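Local coordinates for protein SPOU RRNA methylase (Sulfolobus acidocaldarius, PDB 4CNG) that methylates the ribose 2'-hydroxyl of cytidine 32 in tRNA, using S-adenosyl-L-methionine as the methyl donor and working as a homodimer, at residues N82-A87 with I142-F147. The protein carries 1 engineered substitution. Numbering follows the deposited sequence.
Sequences NNFDDA and IAKSDF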
loop_
_atom_site.group_PDB
_atom_site.type_symbol
_atom_site.label_atom_id
_atom_site.label_comp_id
_atom_site.label_asym_id
_atom_site.label_seq_id
_atom_site.Cartn_x
_atom_site.Cartn_y
_atom_site.Cartn_z
ATOM N N ASN A 82 -21.897 -8.256 -11.517
ATOM C CA ASN A 82 -22.505 -6.989 -11.840
ATOM C C ASN A 82 -22.944 -6.177 -10.655
ATOM O O ASN A 82 -23.010 -4.927 -10.737
ATOM C CB ASN A 82 -23.632 -7.130 -12.819
ATOM C CG ASN A 82 -24.015 -5.786 -13.450
ATOM O OD1 ASN A 82 -25.181 -5.462 -13.509
ATOM N ND2 ASN A 82 -23.028 -4.971 -13.836
ATOM N N ASN A 83 -23.209 -6.845 -9.545
ATOM C CA ASN A 83 -23.837 -6.157 -8.419
ATOM C C ASN A 83 -23.110 -6.427 -7.136
ATOM O O ASN A 83 -22.522 -7.497 -6.910
ATOM C CB ASN A 83 -25.289 -6.582 -8.221
ATOM C CG ASN A 83 -25.409 -8.044 -7.859
ATOM O OD1 ASN A 83 -25.606 -8.413 -6.592
ATOM N ND2 ASN A 83 -25.305 -8.906 -8.905
ATOM N N PHE A 84 -23.131 -5.412 -6.308
ATOM C CA PHE A 84 -22.539 -5.496 -4.996
ATOM C C PHE A 84 -23.013 -6.696 -4.171
ATOM O O PHE A 84 -22.251 -7.428 -3.541
ATOM C CB PHE A 84 -22.835 -4.189 -4.283
ATOM C CG PHE A 84 -22.247 -4.096 -2.932
ATOM C CD1 PHE A 84 -20.916 -3.779 -2.773
ATOM C CD2 PHE A 84 -23.031 -4.137 -1.834
ATOM C CE1 PHE A 84 -20.399 -3.529 -1.539
ATOM C CE2 PHE A 84 -22.495 -3.980 -0.581
ATOM C CZ PHE A 84 -21.174 -3.681 -0.431
ATOM N N ASP A 85 -24.318 -6.890 -4.155
ATOM C CA ASP A 85 -24.904 -7.937 -3.344
ATOM C C ASP A 85 -24.331 -9.295 -3.698
ATOM O O ASP A 85 -24.197 -10.143 -2.831
ATOM C CB ASP A 85 -26.420 -8.003 -3.506
ATOM C CG ASP A 85 -27.157 -6.764 -3.015
ATOM O OD1 ASP A 85 -26.685 -6.067 -2.125
ATOM O OD2 ASP A 85 -28.366 -6.639 -3.345
ATOM N N ASP A 86 -24.098 -9.553 -4.979
ATOM C CA ASP A 86 -23.594 -10.874 -5.386
ATOM C C ASP A 86 -22.145 -11.180 -4.962
ATOM O O ASP A 86 -21.720 -12.334 -4.898
ATOM C CB ASP A 86 -23.752 -11.053 -6.902
ATOM C CG ASP A 86 -25.212 -11.377 -7.329
ATOM O OD1 ASP A 86 -26.153 -11.243 -6.473
ATOM O OD2 ASP A 86 -25.415 -11.725 -8.562
ATOM N N ALA A 87 -21.411 -10.108 -4.691
ATOM C CA ALA A 87 -20.025 -10.208 -4.260
ATOM C C ALA A 87 -19.853 -10.466 -2.770
ATOM O O ALA A 87 -18.768 -10.888 -2.345
ATOM C CB ALA A 87 -19.264 -8.967 -4.685
ATOM N N ILE A 142 -22.250 0.741 2.586
ATOM C CA ILE A 142 -21.795 0.695 3.950
ATOM C C ILE A 142 -22.884 0.184 4.869
ATOM O O ILE A 142 -22.614 -0.585 5.780
ATOM C CB ILE A 142 -21.218 2.061 4.409
ATOM C CG1 ILE A 142 -19.958 2.414 3.600
ATOM C CG2 ILE A 142 -20.957 2.091 5.894
ATOM C CD1 ILE A 142 -19.476 3.830 3.749
ATOM N N ALA A 143 -24.156 0.532 4.610
ATOM C CA ALA A 143 -25.271 0.007 5.388
ATOM C C ALA A 143 -25.401 -1.498 5.301
ATOM O O ALA A 143 -25.796 -2.117 6.286
ATOM C CB ALA A 143 -26.591 0.655 4.970
ATOM N N LYS A 144 -25.026 -2.075 4.161
ATOM C CA LYS A 144 -25.063 -3.507 3.916
ATOM C C LYS A 144 -23.865 -4.230 4.502
ATOM O O LYS A 144 -23.788 -5.447 4.423
ATOM C CB LYS A 144 -25.130 -3.761 2.420
ATOM C CG LYS A 144 -26.486 -3.473 1.815
ATOM C CD LYS A 144 -26.414 -3.550 0.301
ATOM C CE LYS A 144 -27.786 -3.390 -0.339
ATOM N NZ LYS A 144 -27.664 -3.466 -1.827
ATOM N N SER A 145 -22.918 -3.488 5.107
ATOM C CA SER A 145 -21.701 -4.046 5.679
ATOM C C SER A 145 -21.846 -4.099 7.203
ATOM O O SER A 145 -22.589 -3.341 7.819
ATOM C CB SER A 145 -20.487 -3.201 5.255
ATOM O OG SER A 145 -20.380 -3.217 3.841
ATOM N N ASP A 146 -21.083 -4.972 7.851
ATOM C CA ASP A 146 -21.092 -5.117 9.302
ATOM C C ASP A 146 -20.210 -4.097 10.031
ATOM O O ASP A 146 -20.569 -3.638 11.108
ATOM C CB ASP A 146 -20.655 -6.518 9.683
ATOM C CG ASP A 146 -21.595 -7.565 9.135
ATOM O OD1 ASP A 146 -22.763 -7.532 9.555
ATOM O OD2 ASP A 146 -21.183 -8.436 8.341
ATOM N N PHE A 147 -19.060 -3.794 9.455
ATOM C CA PHE A 147 -18.093 -2.897 10.063
ATOM C C PHE A 147 -17.530 -1.952 8.998
ATOM O O PHE A 147 -17.597 -2.262 7.814
ATOM C CB PHE A 147 -16.932 -3.689 10.692
ATOM C CG PHE A 147 -17.329 -4.543 11.880
ATOM C CD1 PHE A 147 -17.649 -3.957 13.081
ATOM C CD2 PHE A 147 -17.329 -5.909 11.799
ATOM C CE1 PHE A 147 -17.960 -4.727 14.179
ATOM C CE2 PHE A 147 -17.664 -6.692 12.901
ATOM C CZ PHE A 147 -17.927 -6.092 14.090
#
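Asp85 and Lys144 are the residues at which the backbones of 82-87 and 142-147 come nearest, yet their CA atoms stay 8.5 Å apart, and side chains alone bridge the gap. The junction illustrates how a lysine can serve an apolar and an ionic neighbour at once. Beyond CG the chain of Lys144 is fully extended, and it runs past Phe84 in the opposite direction to that side chain. The ring is met at its rim: Phe84 CE2 lies 4.0 Å from Lys144 CB, which sits in the ring plane, and Lys144 CD is likewise 4.0 Å from Phe84 CD2. With CG anti to the backbone N (chi1 -178°), Phe84 reaches out from the weakly bonded helical turn 84-87 toward Ser145, whose OG is hydrogen-bonded to Glu141 O. At the far end Lys144 crosses Asp85 almost perpendicularly, and NZ donates to Asp85 OD1 at 2.8 Å, a salt bridge made on the syn side of the carboxylate but 29° out of its plane. Asp85 is exposed and Lys144 partly so, whereas the phenyl is buried. Asn83 occupies the N-cap position of the turn, although its very short bond to poorly ordered Asp86 is doubtful. The contact joins helix 84-87 to the turn between helix 139-143 and strand 147-149, beside the parallel sheet of this SPOUT methyltransferase; Phe84 and Ser145 both rest on Ile129 of strand 125-130, while Ala87 packs against strand 50-54.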